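Local coordinates for protein endoglycosidase (Bacteroides thetaiotaomicron, PDB 6Q64) that probably hydrolyses O-glycosidic bonds of complex N-glycans, as a family 18 glycoside hydrolase from a gut bacterium, at residues A[133-142]-A[162-173]; A[292-302]-A[309-320]. The protein carries 1 engineered substitution. All coordinates share one frame; numbering follows the deposited sequence.

Contact 1 of 2, residues A[133-142]-A[162-173]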
loop_
_atom_site.group_PDB
_atom_site.type_symbol
_atom_site.label_atom_id
_atom_site.label_comp_id
_atom_site.label_asym_id
_atom_site.label_seq_id
_atom_site.Cartn_x
_atom_site.Cartn_y
_atom_site.Cartn_z
ATOM N N TRP A 133 3.089 4.715 8.066
ATOM C CA TRP A 133 4.230 5.247 8.853
ATOM C C TRP A 133 4.908 4.080 9.561
ATOM O O TRP A 133 4.238 3.066 9.770
ATOM C CB TRP A 133 3.803 6.331 9.843
ATOM C CG TRP A 133 2.998 5.906 11.036
ATOM C CD1 TRP A 133 3.436 5.157 12.085
ATOM C CD2 TRP A 133 1.660 6.321 11.386
ATOM N NE1 TRP A 133 2.460 5.042 13.038
ATOM C CE2 TRP A 133 1.352 5.739 12.634
ATOM C CE3 TRP A 133 0.669 7.089 10.757
ATOM C CZ2 TRP A 133 0.114 5.909 13.259
ATOM C CZ3 TRP A 133 -0.553 7.265 11.378
ATOM C CH2 TRP A 133 -0.826 6.686 12.618
ATOM N N ILE A 134 6.190 4.255 9.874
ATOM C CA ILE A 134 7.099 3.205 10.406
ATOM C C ILE A 134 6.601 2.813 11.792
ATOM O O ILE A 134 6.281 3.702 12.588
ATOM C CB ILE A 134 8.570 3.657 10.454
ATOM C CG1 ILE A 134 9.221 3.599 9.070
ATOM C CG2 ILE A 134 9.351 2.833 11.476
ATOM C CD1 ILE A 134 10.534 4.357 8.985
ATOM N N ILE A 135 6.540 1.511 12.056
ATOM C CA ILE A 135 6.274 1.023 13.433
ATOM C C ILE A 135 7.555 0.389 13.979
ATOM O O ILE A 135 8.164 -0.532 13.309
ATOM C CB ILE A 135 4.977 0.210 13.478
ATOM C CG1 ILE A 135 3.843 1.226 13.342
ATOM C CG2 ILE A 135 4.864 -0.605 14.752
ATOM C CD1 ILE A 135 2.488 0.649 13.143
ATOM N N GLN A 136 7.996 1.053 15.056
ATOM C CA GLN A 136 9.295 0.934 15.758
ATOM C C GLN A 136 8.961 0.909 17.245
ATOM O O GLN A 136 9.056 -0.186 17.823
ATOM C CB GLN A 136 10.224 2.093 15.385
ATOM C CG GLN A 136 11.351 2.349 16.381
ATOM C CD GLN A 136 12.613 2.877 15.733
ATOM O OE1 GLN A 136 13.052 2.399 14.685
ATOM N NE2 GLN A 136 13.216 3.873 16.362
ATOM N N ASP A 137 8.521 2.035 17.815
ATOM C CA ASP A 137 8.245 2.114 19.280
ATOM C C ASP A 137 6.736 2.151 19.520
ATOM O O ASP A 137 6.005 2.517 18.582
ATOM C CB ASP A 137 9.007 3.271 19.931
ATOM C CG ASP A 137 10.512 3.088 19.812
ATOM O OD1 ASP A 137 11.028 2.058 20.297
ATOM O OD2 ASP A 137 11.153 3.944 19.190
ATOM N N LEU A 138 6.313 1.738 20.719
ATOM C CA LEU A 138 4.888 1.643 21.123
ATOM C C LEU A 138 4.192 2.955 20.767
ATOM O O LEU A 138 3.300 2.939 19.910
ATOM C CB LEU A 138 4.787 1.355 22.621
ATOM C CG LEU A 138 3.414 1.585 23.257
ATOM C CD1 LEU A 138 2.296 0.934 22.463
ATOM C CD2 LEU A 138 3.389 1.080 24.689
ATOM N N GLY A 139 4.584 4.049 21.401
ATOM C CA GLY A 139 4.118 5.386 20.998
ATOM C C GLY A 139 4.877 5.849 19.773
ATOM O O GLY A 139 6.110 6.044 19.894
ATOM N N ASP A 140 4.200 5.987 18.637
ATOM C CA ASP A 140 4.865 6.457 17.400
ATOM C C ASP A 140 3.849 7.256 16.590
ATOM O O ASP A 140 2.900 6.630 16.101
ATOM C CB ASP A 140 5.486 5.299 16.612
ATOM C CG ASP A 140 7.006 5.177 16.747
ATOM O OD1 ASP A 140 7.582 5.755 17.682
ATOM O OD2 ASP A 140 7.611 4.488 15.914
ATOM N N GLN A 141 4.026 8.583 16.524
ATOM C CA GLN A 141 3.253 9.501 15.642
ATOM C C GLN A 141 1.849 9.739 16.201
ATOM O O GLN A 141 1.092 10.428 15.520
ATOM C CB GLN A 141 3.072 8.957 14.215
ATOM C CG GLN A 141 4.372 8.628 13.489
ATOM C CD GLN A 141 5.089 9.877 13.045
ATOM O OE1 GLN A 141 4.778 10.449 12.001
ATOM N NE2 GLN A 141 6.043 10.325 13.846
ATOM N N LEU A 142 1.480 9.166 17.345
ATOM C CA LEU A 142 0.191 9.507 18.003
ATOM C C LEU A 142 0.489 9.988 19.416
ATOM O O LEU A 142 -0.464 10.151 20.209
ATOM C CB LEU A 142 -0.753 8.302 18.027
ATOM C CG LEU A 142 -1.342 7.849 16.689
ATOM C CD1 LEU A 142 -2.362 6.738 16.919
ATOM C CD2 LEU A 142 -1.993 8.997 15.924
ATOM N N PHE A 162 1.676 -2.940 29.934
ATOM C CA PHE A 162 2.279 -2.618 28.610
ATOM C C PHE A 162 1.305 -2.959 27.478
ATOM O O PHE A 162 1.245 -2.201 26.537
ATOM C CB PHE A 162 3.578 -3.396 28.381
ATOM C CG PHE A 162 4.298 -3.087 27.091
ATOM C CD1 PHE A 162 3.777 -3.476 25.859
ATOM C CD2 PHE A 162 5.519 -2.429 27.110
ATOM C CE1 PHE A 162 4.462 -3.198 24.683
ATOM C CE2 PHE A 162 6.192 -2.138 25.929
ATOM C CZ PHE A 162 5.664 -2.523 24.716
ATOM N N ILE A 163 0.616 -4.097 27.559
ATOM C CA ILE A 163 -0.226 -4.678 26.470
ATOM C C ILE A 163 -1.553 -3.913 26.382
ATOM O O ILE A 163 -2.076 -3.806 25.249
ATOM C CB ILE A 163 -0.439 -6.195 26.690
ATOM C CG1 ILE A 163 0.824 -6.987 26.343
ATOM C CG2 ILE A 163 -1.666 -6.741 25.964
ATOM C CD1 ILE A 163 0.858 -7.550 24.975
ATOM N N GLU A 164 -2.115 -3.415 27.492
ATOM C CA GLU A 164 -3.369 -2.608 27.391
ATOM C C GLU A 164 -3.058 -1.328 26.590
ATOM O O GLU A 164 -3.995 -0.772 25.961
ATOM C CB GLU A 164 -3.989 -2.319 28.764
ATOM C CG GLU A 164 -4.712 -3.510 29.384
ATOM C CD GLU A 164 -5.504 -4.381 28.426
ATOM O OE1 GLU A 164 -6.617 -3.988 28.040
ATOM O OE2 GLU A 164 -4.987 -5.445 28.050
ATOM N N GLY A 165 -1.783 -0.900 26.614
ATOM C CA GLY A 165 -1.235 0.281 25.917
ATOM C C GLY A 165 -0.992 0.015 24.439
ATOM O O GLY A 165 -1.157 0.940 23.615
ATOM N N VAL A 166 -0.608 -1.207 24.085
ATOM C CA VAL A 166 -0.549 -1.640 22.662
ATOM C C VAL A 166 -1.995 -1.715 22.179
ATOM O O VAL A 166 -2.297 -1.076 21.159
ATOM C CB VAL A 166 0.229 -2.954 22.476
ATOM C CG1 VAL A 166 0.313 -3.375 21.031
ATOM C CG2 VAL A 166 1.642 -2.832 23.007
ATOM N N LYS A 167 -2.866 -2.400 22.922
ATOM C CA LYS A 167 -4.329 -2.454 22.628
ATOM C C LYS A 167 -4.878 -1.025 22.447
ATOM O O LYS A 167 -5.730 -0.814 21.540
ATOM C CB LYS A 167 -5.071 -3.215 23.736
ATOM C CG LYS A 167 -5.428 -4.666 23.417
ATOM C CD LYS A 167 -5.547 -5.551 24.648
ATOM C CE LYS A 167 -6.606 -6.630 24.544
ATOM N NZ LYS A 167 -7.251 -6.826 25.865
ATOM N N ALA A 168 -4.414 -0.086 23.279
ATOM C CA ALA A 168 -4.820 1.339 23.266
ATOM C C ALA A 168 -4.236 2.063 22.037
ATOM O O ALA A 168 -5.034 2.651 21.295
ATOM C CB ALA A 168 -4.392 1.986 24.553
ATOM N N TYR A 169 -2.909 1.990 21.822
ATOM C CA TYR A 169 -2.155 2.624 20.702
ATOM C C TYR A 169 -2.738 2.240 19.346
ATOM O O TYR A 169 -2.761 3.054 18.428
ATOM C CB TYR A 169 -0.694 2.179 20.676
ATOM C CG TYR A 169 0.083 2.704 19.492
ATOM C CD1 TYR A 169 0.133 4.063 19.229
ATOM C CD2 TYR A 169 0.790 1.865 18.647
ATOM C CE1 TYR A 169 0.840 4.574 18.154
ATOM C CE2 TYR A 169 1.527 2.361 17.581
ATOM C CZ TYR A 169 1.536 3.721 17.320
ATOM O OH TYR A 169 2.236 4.258 16.276
ATOM N N ALA A 170 -3.129 0.986 19.210
ATOM C CA ALA A 170 -3.789 0.453 18.002
ATOM C C ALA A 170 -5.200 1.029 17.876
ATOM O O ALA A 170 -5.614 1.347 16.760
ATOM C CB ALA A 170 -3.825 -1.051 18.068
ATOM N N ASN A 171 -5.931 1.108 18.980
ATOM C CA ASN A 171 -7.347 1.541 18.933
ATOM C C ASN A 171 -7.382 3.003 18.472
ATOM O O ASN A 171 -8.427 3.420 17.913
ATOM C CB ASN A 171 -8.073 1.316 20.262
ATOM C CG ASN A 171 -8.740 -0.042 20.336
ATOM O OD1 ASN A 171 -9.370 -0.497 19.377
ATOM N ND2 ASN A 171 -8.576 -0.709 21.463
ATOM N N ALA A 172 -6.287 3.737 18.736
ATOM C CA ALA A 172 -6.120 5.182 18.444
ATOM C C ALA A 172 -5.830 5.326 16.959
ATOM O O ALA A 172 -6.356 6.247 16.326
ATOM C CB ALA A 172 -5.002 5.785 19.254
ATOM N N ILE A 173 -5.025 4.421 16.428
ATOM C CA ILE A 173 -4.798 4.369 14.966
ATOM C C ILE A 173 -6.174 4.231 14.306
ATOM O O ILE A 173 -6.503 5.106 13.502
ATOM C CB ILE A 173 -3.818 3.244 14.628
ATOM C CG1 ILE A 173 -2.476 3.489 15.330
ATOM C CG2 ILE A 173 -3.693 3.103 13.121
ATOM C CD1 ILE A 173 -1.288 2.773 14.713
#

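Contact 2 of 2, residues A[292-302]-A[309-320]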
loop_
_atom_site.group_PDB
_atom_site.type_symbol
_atom_site.label_atom_id
_atom_site.label_comp_id
_atom_site.label_asym_id
_atom_site.label_seq_id
_atom_site.Cartn_x
_atom_site.Cartn_y
_atom_site.Cartn_z
ATOM N N THR A 292 13.025 6.262 -15.554
ATOM C CA THR A 292 13.591 5.069 -16.236
ATOM C C THR A 292 12.767 3.813 -15.940
ATOM O O THR A 292 13.084 2.775 -16.553
ATOM C CB THR A 292 15.060 4.877 -15.838
ATOM O OG1 THR A 292 15.199 4.987 -14.421
ATOM C CG2 THR A 292 15.971 5.888 -16.490
ATOM N N GLY A 293 11.742 3.900 -15.091
ATOM C CA GLY A 293 10.958 2.726 -14.646
ATOM C C GLY A 293 11.803 1.799 -13.787
ATOM O O GLY A 293 12.043 0.644 -14.184
ATOM N N GLY A 294 12.322 2.362 -12.702
ATOM C CA GLY A 294 13.339 1.792 -11.803
ATOM C C GLY A 294 14.699 1.709 -12.461
ATOM O O GLY A 294 14.917 2.462 -13.399
ATOM N N ILE A 295 15.535 0.774 -12.007
ATOM C CA ILE A 295 16.996 0.728 -12.287
ATOM C C ILE A 295 17.220 0.466 -13.778
ATOM O O ILE A 295 16.324 -0.085 -14.445
ATOM C CB ILE A 295 17.669 -0.333 -11.396
ATOM C CG1 ILE A 295 17.119 -1.744 -11.637
ATOM C CG2 ILE A 295 17.555 0.049 -9.931
ATOM C CD1 ILE A 295 18.181 -2.823 -11.576
ATOM N N THR A 296 18.396 0.821 -14.271
ATOM C CA THR A 296 18.681 0.828 -15.724
ATOM C C THR A 296 19.397 -0.457 -16.132
ATOM O O THR A 296 19.445 -0.731 -17.351
ATOM C CB THR A 296 19.507 2.072 -16.036
ATOM O OG1 THR A 296 20.688 1.892 -15.266
ATOM C CG2 THR A 296 18.803 3.346 -15.632
ATOM N N TYR A 297 19.920 -1.176 -15.130
ATOM C CA TYR A 297 20.781 -2.381 -15.243
ATOM C C TYR A 297 20.057 -3.624 -14.715
ATOM O O TYR A 297 20.701 -4.495 -14.159
ATOM C CB TYR A 297 22.063 -2.181 -14.437
ATOM C CG TYR A 297 21.860 -1.903 -12.970
ATOM C CD1 TYR A 297 21.523 -0.637 -12.525
ATOM C CD2 TYR A 297 22.039 -2.887 -12.016
ATOM C CE1 TYR A 297 21.355 -0.357 -11.178
ATOM C CE2 TYR A 297 21.875 -2.625 -10.665
ATOM C CZ TYR A 297 21.526 -1.355 -10.239
ATOM O OH TYR A 297 21.362 -1.079 -8.909
ATOM N N TYR A 298 18.743 -3.702 -14.869
ATOM C CA TYR A 298 17.940 -4.893 -14.502
ATOM C C TYR A 298 18.022 -5.905 -15.636
ATOM O O TYR A 298 18.214 -5.482 -16.808
ATOM C CB TYR A 298 16.472 -4.550 -14.271
ATOM C CG TYR A 298 15.618 -5.614 -13.626
ATOM C CD1 TYR A 298 15.594 -5.771 -12.246
ATOM C CD2 TYR A 298 14.780 -6.421 -14.383
ATOM C CE1 TYR A 298 14.780 -6.719 -11.638
ATOM C CE2 TYR A 298 13.958 -7.369 -13.794
ATOM C CZ TYR A 298 13.961 -7.521 -12.414
ATOM O OH TYR A 298 13.135 -8.412 -11.795
ATOM N N THR A 299 17.924 -7.185 -15.254
ATOM C CA THR A 299 17.806 -8.358 -16.157
ATOM C C THR A 299 16.534 -9.120 -15.807
ATOM O O THR A 299 16.425 -9.565 -14.654
ATOM C CB THR A 299 19.013 -9.289 -16.074
ATOM O OG1 THR A 299 20.143 -8.435 -15.846
ATOM C CG2 THR A 299 19.112 -10.158 -17.310
ATOM N N SER A 300 15.609 -9.193 -16.767
ATOM C CA SER A 300 14.317 -9.912 -16.662
ATOM C C SER A 300 14.515 -11.327 -17.174
ATOM O O SER A 300 15.347 -11.534 -18.054
ATOM C CB SER A 300 13.202 -9.236 -17.438
ATOM O OG SER A 300 11.985 -9.968 -17.344
ATOM N N VAL A 301 13.657 -12.208 -16.696
ATOM C CA VAL A 301 13.548 -13.638 -17.105
ATOM C C VAL A 301 12.783 -13.694 -18.438
ATOM O O VAL A 301 12.584 -14.775 -19.010
ATOM C CB VAL A 301 12.875 -14.402 -15.942
ATOM C CG1 VAL A 301 11.360 -14.299 -16.010
ATOM C CG2 VAL A 301 13.356 -15.826 -15.850
ATOM N N ARG A 302 12.306 -12.540 -18.881
ATOM C CA ARG A 302 11.661 -12.372 -20.204
ATOM C C ARG A 302 12.660 -11.650 -21.091
ATOM O O ARG A 302 12.923 -10.472 -20.906
ATOM C CB ARG A 302 10.346 -11.618 -20.034
ATOM C CG ARG A 302 9.457 -12.186 -18.941
ATOM C CD ARG A 302 8.041 -11.828 -19.250
ATOM N NE ARG A 302 7.045 -12.247 -18.278
ATOM C CZ ARG A 302 6.162 -13.234 -18.461
ATOM N NH1 ARG A 302 6.154 -13.959 -19.562
ATOM N NH2 ARG A 302 5.246 -13.465 -17.545
ATOM N N GLU A 309 13.479 -0.031 -22.173
ATOM C CA GLU A 309 13.722 0.695 -20.937
ATOM C C GLU A 309 12.577 0.380 -19.959
ATOM O O GLU A 309 11.444 0.134 -20.439
ATOM C CB GLU A 309 13.885 2.169 -21.323
ATOM C CG GLU A 309 13.615 3.179 -20.215
ATOM C CD GLU A 309 13.933 4.622 -20.600
ATOM O OE1 GLU A 309 13.174 5.229 -21.395
ATOM O OE2 GLU A 309 14.964 5.112 -20.132
ATOM N N GLY A 310 12.835 0.395 -18.649
ATOM C CA GLY A 310 11.792 0.167 -17.615
ATOM C C GLY A 310 11.523 -1.319 -17.309
ATOM O O GLY A 310 10.392 -1.666 -16.802
ATOM N N ASN A 311 12.509 -2.190 -17.570
ATOM C CA ASN A 311 12.313 -3.661 -17.545
ATOM C C ASN A 311 12.132 -4.145 -16.089
ATOM O O ASN A 311 11.401 -5.102 -15.931
ATOM C CB ASN A 311 13.359 -4.389 -18.397
ATOM C CG ASN A 311 14.745 -4.300 -17.831
ATOM O OD1 ASN A 311 15.010 -3.423 -17.017
ATOM N ND2 ASN A 311 15.614 -5.221 -18.227
ATOM N N GLN A 312 12.647 -3.452 -15.069
ATOM C CA GLN A 312 12.348 -3.717 -13.628
ATOM C C GLN A 312 10.835 -3.687 -13.450
ATOM O O GLN A 312 10.256 -4.743 -13.204
ATOM C CB GLN A 312 13.051 -2.755 -12.659
ATOM C CG GLN A 312 12.830 -3.047 -11.176
ATOM C CD GLN A 312 13.778 -2.351 -10.214
ATOM O OE1 GLN A 312 13.761 -1.138 -9.959
ATOM N NE2 GLN A 312 14.618 -3.146 -9.591
ATOM N N ILE A 313 10.174 -2.550 -13.601
ATOM C CA ILE A 313 8.714 -2.457 -13.277
ATOM C C ILE A 313 7.891 -3.381 -14.194
ATOM O O ILE A 313 6.771 -3.789 -13.820
ATOM C CB ILE A 313 8.199 -1.009 -13.327
ATOM C CG1 ILE A 313 6.807 -0.912 -12.691
ATOM C CG2 ILE A 313 8.235 -0.481 -14.752
ATOM C CD1 ILE A 313 6.430 0.466 -12.192
ATOM N N LEU A 314 8.376 -3.724 -15.372
ATOM C CA LEU A 314 7.500 -4.487 -16.294
ATOM C C LEU A 314 7.644 -5.958 -15.949
ATOM O O LEU A 314 6.637 -6.680 -16.080
ATOM C CB LEU A 314 7.873 -4.205 -17.753
ATOM C CG LEU A 314 7.767 -2.746 -18.191
ATOM C CD1 LEU A 314 8.235 -2.591 -19.621
ATOM C CD2 LEU A 314 6.352 -2.244 -18.042
ATOM N N ASP A 315 8.861 -6.362 -15.554
ATOM C CA ASP A 315 9.126 -7.727 -15.065
ATOM C C ASP A 315 8.225 -7.957 -13.863
ATOM O O ASP A 315 7.522 -8.990 -13.825
ATOM C CB ASP A 315 10.589 -7.932 -14.685
ATOM C CG ASP A 315 10.923 -9.388 -14.404
ATOM O OD1 ASP A 315 10.525 -10.266 -15.235
ATOM O OD2 ASP A 315 11.538 -9.626 -13.336
ATOM N N TYR A 316 8.219 -6.998 -12.939
ATOM C CA TYR A 316 7.431 -7.117 -11.690
ATOM C C TYR A 316 5.962 -7.371 -12.058
ATOM O O TYR A 316 5.315 -8.317 -11.620
ATOM C CB TYR A 316 7.639 -5.898 -10.798
ATOM C CG TYR A 316 8.993 -5.794 -10.150
ATOM C CD1 TYR A 316 10.106 -6.477 -10.625
ATOM C CD2 TYR A 316 9.178 -4.999 -9.035
ATOM C CE1 TYR A 316 11.362 -6.370 -10.019
ATOM C CE2 TYR A 316 10.427 -4.846 -8.437
ATOM C CZ TYR A 316 11.526 -5.517 -8.941
ATOM O OH TYR A 316 12.743 -5.370 -8.350
ATOM N N ALA A 317 5.416 -6.535 -12.911
ATOM C CA ALA A 317 3.968 -6.578 -13.201
ATOM C C ALA A 317 3.610 -7.921 -13.830
ATOM O O ALA A 317 2.443 -8.277 -13.710
ATOM C CB ALA A 317 3.583 -5.431 -14.108
ATOM N N THR A 318 4.543 -8.573 -14.527
ATOM C CA THR A 318 4.242 -9.785 -15.327
ATOM C C THR A 318 4.835 -11.038 -14.652
ATOM O O THR A 318 4.926 -12.069 -15.367
ATOM C CB THR A 318 4.802 -9.687 -16.745
ATOM O OG1 THR A 318 6.206 -9.551 -16.594
ATOM C CG2 THR A 318 4.259 -8.521 -17.535
ATOM N N LEU A 319 5.201 -10.941 -13.363
ATOM C CA LEU A 319 6.025 -11.936 -12.627
ATOM C C LEU A 319 5.191 -13.181 -12.368
ATOM O O LEU A 319 4.273 -13.089 -11.529
ATOM C CB LEU A 319 6.463 -11.345 -11.298
ATOM C CG LEU A 319 7.461 -12.182 -10.523
ATOM C CD1 LEU A 319 8.785 -12.229 -11.232
ATOM C CD2 LEU A 319 7.678 -11.617 -9.139
ATOM N N ASP A 320 5.454 -14.245 -13.134
ATOM C CA ASP A 320 4.905 -15.611 -12.947
ATOM C C ASP A 320 5.784 -16.263 -11.902
ATOM O O ASP A 320 6.955 -16.382 -12.163
ATOM C CB ASP A 320 4.891 -16.352 -14.283
ATOM C CG ASP A 320 3.822 -15.789 -15.213
ATOM O OD1 ASP A 320 2.858 -15.157 -14.659
ATOM O OD2 ASP A 320 3.904 -16.059 -16.462
#

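Contact 1 of 2, residues A[133-142]-A[162-173]
Leu138 meets Phe162 near the N-terminal part of helix 162-179: CD2 of the leucine sits over one face of the phenylalanine ring, displaced toward its rim. Leu138 CD1 then lies 3.6 Å from Gly165 O, and Val166 adds CG2 against that methyl. Tyr169 takes the centre. With its CG anti to the backbone N (chi1 175°), the ring reaches from the helix into the loop that follows strand 128-135. The Leu138 carbonyl lies over one ring face, Leu138 O 3.0 Å from Tyr169 CE2, while CD1 of Ile173 backs the opposite face. At the ring's edge, in plane, Tyr169 OH donates to Asp140 O; the modelled 2.5 Å is very short, so its exact length is doubtful. Tyr169 OH also accepts a weak bond from Trp133 NE1 (3.3 Å, N-H...O angle 153°), reached at the edge of the indole. A phenylalanine in place of Tyr169 would probably leave both Asp140 O and Trp133 NE1 without this partner. Further along, Ala172 CB meets Leu142 CD1 at 3.7 Å. Leu142 CD1 also lies 3.6 Å from Ile173 CG1, and Ile173 CD1 touches Trp133 CZ2. Trp153 of helix 149-155 packs edge-to-face with Tyr169, and Phe185 of strand 184-189 does the same with Trp133. This is a strand-loop-helix unit of the TIM barrel, and one phenol hydroxyl, donor to Asp140 O and weak acceptor from Trp133, joins strand 128-135 and its loop to the outer helix in a largely apolar interface.

Contact 2 of 2, residues A[292-302]-A[309-320]
In the TIM barrel, strand 280-285 leads through the short helix 286-289 into a loop whose residues 292-302 run along helix 311-317. Gly293 and Gly310 pack backbone to backbone at the helix start, where Thr292 O makes a 3.1 Å CA-H...O contact with Gly310 CA. Tyr298 packs against the helix, its CG swung anti to the backbone N (chi1 -168°), and Gln312 CA makes a CH-pi contact over one face of the Tyr298 ring, 3.8 Å from the centroid. Beyond the ring, Tyr298 OH donates to Asp315 OD2 at 2.5 Å, arriving on the anti side of the carboxylate. The other oxygen, Asp315 OD1, is met from above the carboxylate plane by Ser300 OG at 2.6 Å, and Ser300 OG in turn accepts from Arg302 N in an ST turn. Asn311 ND2 reaches Tyr298 O (3.0 Å) from above the carbonyl plane, though its main partner is Asn306 OD1. Arg302 grips Thr318 side-on: Arg302 NH2 meets Thr318 O at 2.6 Å, nearly straight at 171° and in the carbonyl plane, while NE takes Thr318 OG1. The same NH2 forms a weak salt bridge to Asp320 OD2; Asp320 is held more firmly through OD1 by Arg326. With Thr261 OG1 as well, three hydroxyls bond the buried Asp315 carboxylate and probably help it carry its charge, while Arg302 ties the far end of the loop to Thr318, the first residue past the helix.

Contact 1 closes along the chain before contact 2 opens, and both belong to the same TIM-barrel domain. Their centres are 37 Å apart, with nearest atoms about 19 Å from each other, on opposite sides of the chain's centre, so neither touches the other. What they share is the parallel barrel sheet: contact 1 includes part of strand 128-135, while contact 2 belongs to the connection between strands 280-285 and 329-333. Going one way round the sheet, strands 184-189, 230-235 and 251-254 lie between 128-135 and 280-285. Each contact fastens a loop of a strand-to-helix connection onto an outer helix, directly after the strand in contact 1 and beyond helix 286-289 in contact 2.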